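Local coordinates for aminopeptidase (PDB 5IB9), which probably acts as a zinc-dependent aminopeptidase of the M28 family, removing residues from the N-terminal end of peptides, at residues Ser203-Ala214 and Lys259-Gly270. Sequence-based numbering, arbitrary orientation.
Sequences SHNVIATKKPDA and KTDTELRFITFG. With ZN (zinc ion), chain G.
Val-206 and Thr-268, Ala-208 and Phe-266, and Lys-210 and Leu-264 are the hydrogen-bonded pairs of an antiparallel ladder whose strand axes approach to 4.6 Å, with Phe-266 N to Ala-208 O at 2.8 Å. Where the ladder ends, Asn-205 takes over: OD1 accepts from Gly-270 N at 3.0 Å at the rim of the Phe-269 ring, amide and ring planes 84° apart, while ND2 bonds Gln-58 of strand 55-66 and the Gly-278 carbonyl. Ile-207 and Ile-267 lie alongside each other against Tyr-282 of helix 277-283. In the M28 peptidase domain this pairing joins strand 187-210 to strand 263-269, itself parallel to strand 222-228. On the isoleucine face, Glu-263 passes Thr-209 CG2, and its OE2 takes NE (2.8 Å) and NH2 of Arg-265, side-on; NH2 also salt-bridges Glu-290. With an alanine in place of Glu-263, Arg-265 NE would probably lose its carboxylate and the Thr-209 methyl the side chain across it. At the strand's end, Lys-210 sends NZ to Thr-260 OG1 at 2.9 Å and salt-bridges Asp-213 OD1, which accepts from Thr-260 N. Lys-259 folds back, NZ bonding Asp-213 O at 2.9 Å and weakly salt-bridging OD2, completing a network with Lys-210. Oppositely, His-204 NE2 binds zinc with Glu-288 of the second subunit.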
loop_
_atom_site.group_PDB
_atom_site.type_symbol
_atom_site.label_atom_id
_atom_site.label_comp_id
_atom_site.label_asym_id
_atom_site.label_seq_id
_atom_site.Cartn_x
_atom_site.Cartn_y
_atom_site.Cartn_z
ATOM N N SER A 203 12.414 3.552 -1.282
ATOM C CA SER A 203 12.686 3.949 -2.661
ATOM C C SER A 203 11.788 5.150 -3.066
ATOM O O SER A 203 11.109 5.760 -2.195
ATOM C CB SER A 203 12.451 2.706 -3.566
ATOM O OG SER A 203 12.703 2.916 -4.972
ATOM N N HIS A 204 11.876 5.537 -4.316
ATOM C CA HIS A 204 11.172 6.749 -4.773
ATOM C C HIS A 204 10.743 6.638 -6.207
ATOM O O HIS A 204 11.386 5.962 -7.013
ATOM C CB HIS A 204 12.128 7.933 -4.729
ATOM C CG HIS A 204 12.831 8.151 -3.420
ATOM N ND1 HIS A 204 13.923 7.413 -2.984
ATOM C CD2 HIS A 204 12.507 8.983 -2.404
ATOM C CE1 HIS A 204 14.218 7.779 -1.737
ATOM N NE2 HIS A 204 13.430 8.779 -1.404
ATOM N N ASN A 205 9.676 7.412 -6.553
ATOM C CA ASN A 205 9.316 7.717 -7.944
ATOM C C ASN A 205 9.617 9.188 -8.180
ATOM O O ASN A 205 9.426 10.002 -7.292
ATOM C CB ASN A 205 7.819 7.455 -8.192
ATOM C CG ASN A 205 7.433 6.054 -7.793
ATOM O OD1 ASN A 205 8.089 5.112 -8.216
ATOM N ND2 ASN A 205 6.271 5.907 -7.212
ATOM N N VAL A 206 10.011 9.511 -9.398
ATOM C CA VAL A 206 10.309 10.914 -9.785
ATOM C C VAL A 206 9.282 11.283 -10.837
ATOM O O VAL A 206 9.131 10.613 -11.850
ATOM C CB VAL A 206 11.722 11.064 -10.377
ATOM C CG1 VAL A 206 11.857 12.589 -10.697
ATOM C CG2 VAL A 206 12.772 10.605 -9.381
ATOM N N ILE A 207 8.524 12.368 -10.549
ATOM C CA ILE A 207 7.353 12.676 -11.384
ATOM C C ILE A 207 7.458 14.136 -11.908
ATOM O O ILE A 207 7.553 15.088 -11.113
ATOM C CB ILE A 207 6.060 12.585 -10.604
ATOM C CG1 ILE A 207 5.863 11.180 -10.043
ATOM C CG2 ILE A 207 4.824 12.964 -11.504
ATOM C CD1 ILE A 207 5.688 11.214 -8.561
ATOM N N ALA A 208 7.453 14.357 -13.234
ATOM C CA ALA A 208 7.604 15.714 -13.846
ATOM C C ALA A 208 6.393 15.904 -14.723
ATOM O O ALA A 208 6.107 15.098 -15.543
ATOM C CB ALA A 208 8.926 15.741 -14.743
ATOM N N THR A 209 5.673 16.993 -14.493
ATOM C CA THR A 209 4.364 17.173 -15.179
ATOM C C THR A 209 4.438 18.431 -16.031
ATOM O O THR A 209 4.827 19.480 -15.485
ATOM C CB THR A 209 3.272 17.279 -14.135
ATOM O OG1 THR A 209 3.173 16.035 -13.394
ATOM C CG2 THR A 209 1.918 17.537 -14.869
ATOM N N LYS A 210 4.008 18.298 -17.255
ATOM C CA LYS A 210 3.782 19.431 -18.137
ATOM C C LYS A 210 2.256 19.694 -18.215
ATOM O O LYS A 210 1.476 18.904 -18.735
ATOM C CB LYS A 210 4.328 19.129 -19.532
ATOM C CG LYS A 210 4.338 20.458 -20.420
ATOM C CD LYS A 210 4.622 20.157 -21.850
ATOM C CE LYS A 210 4.943 21.523 -22.652
ATOM N NZ LYS A 210 3.686 22.262 -22.952
ATOM N N LYS A 211 1.848 20.809 -17.641
ATOM C CA LYS A 211 0.468 21.227 -17.756
ATOM C C LYS A 211 0.139 21.687 -19.189
ATOM O O LYS A 211 0.938 22.236 -19.813
ATOM C CB LYS A 211 0.174 22.368 -16.769
ATOM C CG LYS A 211 0.218 21.945 -15.325
ATOM C CD LYS A 211 0.572 23.090 -14.392
ATOM C CE LYS A 211 -0.102 22.949 -13.038
ATOM N NZ LYS A 211 -0.059 24.160 -12.207
ATOM N N PRO A 212 -1.065 21.469 -19.642
ATOM C CA PRO A 212 -1.387 21.918 -20.979
ATOM C C PRO A 212 -1.344 23.424 -21.053
ATOM O O PRO A 212 -1.654 24.064 -20.116
ATOM C CB PRO A 212 -2.798 21.382 -21.215
ATOM C CG PRO A 212 -3.306 21.011 -19.974
ATOM C CD PRO A 212 -2.223 20.843 -19.013
ATOM N N ASP A 213 -0.863 23.921 -22.167
ATOM C CA ASP A 213 -0.659 25.353 -22.372
ATOM C C ASP A 213 -1.251 25.893 -23.673
ATOM O O ASP A 213 -0.811 26.871 -24.145
ATOM C CB ASP A 213 0.791 25.707 -22.204
ATOM C CG ASP A 213 1.671 25.035 -23.203
ATOM O OD1 ASP A 213 1.252 24.142 -23.874
ATOM O OD2 ASP A 213 2.777 25.466 -23.286
ATOM N N ALA A 214 -2.264 25.237 -24.189
ATOM C CA ALA A 214 -2.900 25.604 -25.456
ATOM C C ALA A 214 -4.193 26.444 -25.316
ATOM O O ALA A 214 -5.006 26.471 -26.191
ATOM C CB ALA A 214 -3.143 24.375 -26.312
ATOM N N LYS A 259 3.850 23.485 -27.631
ATOM C CA LYS A 259 2.558 23.688 -27.043
ATOM C C LYS A 259 1.840 22.369 -27.021
ATOM O O LYS A 259 1.974 21.513 -27.946
ATOM C CB LYS A 259 1.783 24.665 -27.900
ATOM C CG LYS A 259 2.455 26.010 -28.035
ATOM C CD LYS A 259 2.705 26.752 -26.714
ATOM C CE LYS A 259 1.520 27.554 -26.192
ATOM N NZ LYS A 259 1.817 28.047 -24.768
ATOM N N THR A 260 1.101 22.134 -25.922
ATOM C CA THR A 260 0.347 20.904 -25.753
ATOM C C THR A 260 -1.027 21.164 -25.202
ATOM O O THR A 260 -1.222 22.096 -24.383
ATOM C CB THR A 260 1.097 19.910 -24.791
ATOM O OG1 THR A 260 1.366 20.601 -23.544
ATOM C CG2 THR A 260 2.420 19.379 -25.472
ATOM N N ASP A 261 -1.996 20.319 -25.551
ATOM C CA ASP A 261 -3.337 20.450 -25.041
ATOM C C ASP A 261 -3.717 19.370 -24.061
ATOM O O ASP A 261 -4.856 19.238 -23.669
ATOM C CB ASP A 261 -4.402 20.562 -26.202
ATOM C CG ASP A 261 -4.563 19.277 -27.023
ATOM O OD1 ASP A 261 -3.915 18.207 -26.691
ATOM O OD2 ASP A 261 -5.322 19.313 -28.030
ATOM N N THR A 262 -2.706 18.571 -23.770
ATOM C CA THR A 262 -2.903 17.352 -22.954
ATOM C C THR A 262 -1.794 17.350 -21.895
ATOM O O THR A 262 -0.604 17.566 -22.203
ATOM C CB THR A 262 -2.710 16.139 -23.865
ATOM O OG1 THR A 262 -3.721 16.166 -24.906
ATOM C CG2 THR A 262 -2.844 14.786 -23.142
ATOM N N GLU A 263 -2.191 17.053 -20.634
ATOM C CA GLU A 263 -1.267 17.032 -19.521
ATOM C C GLU A 263 -0.344 15.809 -19.716
ATOM O O GLU A 263 -0.870 14.720 -19.996
ATOM C CB GLU A 263 -2.058 16.848 -18.241
ATOM C CG GLU A 263 -1.089 16.706 -17.042
ATOM C CD GLU A 263 -1.897 16.836 -15.728
ATOM O OE1 GLU A 263 -2.919 17.616 -15.618
ATOM O OE2 GLU A 263 -1.465 16.225 -14.737
ATOM N N LEU A 264 0.967 16.033 -19.589
ATOM C CA LEU A 264 1.909 14.893 -19.754
ATOM C C LEU A 264 2.617 14.720 -18.446
ATOM O O LEU A 264 3.108 15.689 -17.841
ATOM C CB LEU A 264 2.899 15.283 -20.901
ATOM C CG LEU A 264 2.298 15.495 -22.249
ATOM C CD1 LEU A 264 3.375 15.825 -23.277
ATOM C CD2 LEU A 264 1.586 14.325 -22.720
ATOM N N ARG A 265 2.669 13.475 -17.976
ATOM C CA ARG A 265 3.411 13.166 -16.753
ATOM C C ARG A 265 4.520 12.243 -17.143
ATOM O O ARG A 265 4.225 11.086 -17.581
ATOM C CB ARG A 265 2.489 12.485 -15.708
ATOM C CG ARG A 265 1.255 13.400 -15.338
ATOM C CD ARG A 265 0.424 12.762 -14.281
ATOM N NE ARG A 265 -0.651 13.699 -13.970
ATOM C CZ ARG A 265 -1.506 13.443 -12.993
ATOM N NH1 ARG A 265 -1.442 12.366 -12.171
ATOM N NH2 ARG A 265 -2.412 14.344 -12.791
ATOM N N PHE A 266 5.740 12.642 -16.906
ATOM C CA PHE A 266 6.951 11.826 -17.197
ATOM C C PHE A 266 7.434 11.300 -15.887
ATOM O O PHE A 266 7.682 12.064 -14.932
ATOM C CB PHE A 266 8.022 12.728 -17.856
ATOM C CG PHE A 266 7.625 13.321 -19.189
ATOM C CD1 PHE A 266 7.881 12.607 -20.337
ATOM C CD2 PHE A 266 6.952 14.520 -19.209
ATOM C CE1 PHE A 266 7.503 13.065 -21.576
ATOM C CE2 PHE A 266 6.637 15.096 -20.486
ATOM C CZ PHE A 266 6.890 14.351 -21.642
ATOM N N ILE A 267 7.506 9.945 -15.784
ATOM C CA ILE A 267 7.728 9.372 -14.478
ATOM C C ILE A 267 8.842 8.307 -14.561
ATOM O O ILE A 267 8.839 7.463 -15.495
ATOM C CB ILE A 267 6.422 8.687 -13.894
ATOM C CG1 ILE A 267 5.277 9.666 -13.956
ATOM C CG2 ILE A 267 6.740 8.170 -12.476
ATOM C CD1 ILE A 267 3.994 9.026 -13.394
ATOM N N THR A 268 9.756 8.371 -13.570
ATOM C CA THR A 268 10.627 7.202 -13.428
ATOM C C THR A 268 10.294 6.524 -12.136
ATOM O O THR A 268 10.191 7.129 -11.077
ATOM C CB THR A 268 12.164 7.594 -13.541
ATOM O OG1 THR A 268 12.570 8.437 -12.450
ATOM C CG2 THR A 268 12.326 8.270 -14.870
ATOM N N PHE A 269 10.063 5.199 -12.225
ATOM C CA PHE A 269 9.578 4.448 -11.051
ATOM C C PHE A 269 10.694 3.751 -10.318
ATOM O O PHE A 269 11.609 3.238 -10.965
ATOM C CB PHE A 269 8.593 3.411 -11.508
ATOM C CG PHE A 269 7.383 3.902 -12.230
ATOM C CD1 PHE A 269 6.369 4.610 -11.528
ATOM C CD2 PHE A 269 7.187 3.695 -13.573
ATOM C CE1 PHE A 269 5.224 5.087 -12.187
ATOM C CE2 PHE A 269 6.039 4.152 -14.247
ATOM C CZ PHE A 269 5.084 4.835 -13.543
ATOM N N GLY A 270 10.575 3.689 -8.990
ATOM C CA GLY A 270 11.552 2.898 -8.217
ATOM C C GLY A 270 11.047 1.491 -8.012
ATOM O O GLY A 270 9.886 1.165 -8.194
HETATM ZN ZN ZN G . 13.681 9.910 0.256
HETATM O O HOH W 1 1.361 18.897 -21.561
HETATM O O HOH W 2 15.225 11.094 0.221
HETATM O O HOH W 3 13.700 9.157 2.079
HETATM O O HOH W 4 14.538 8.249 1.929
HETATM O O HOH W 5 15.578 9.490 1.009
#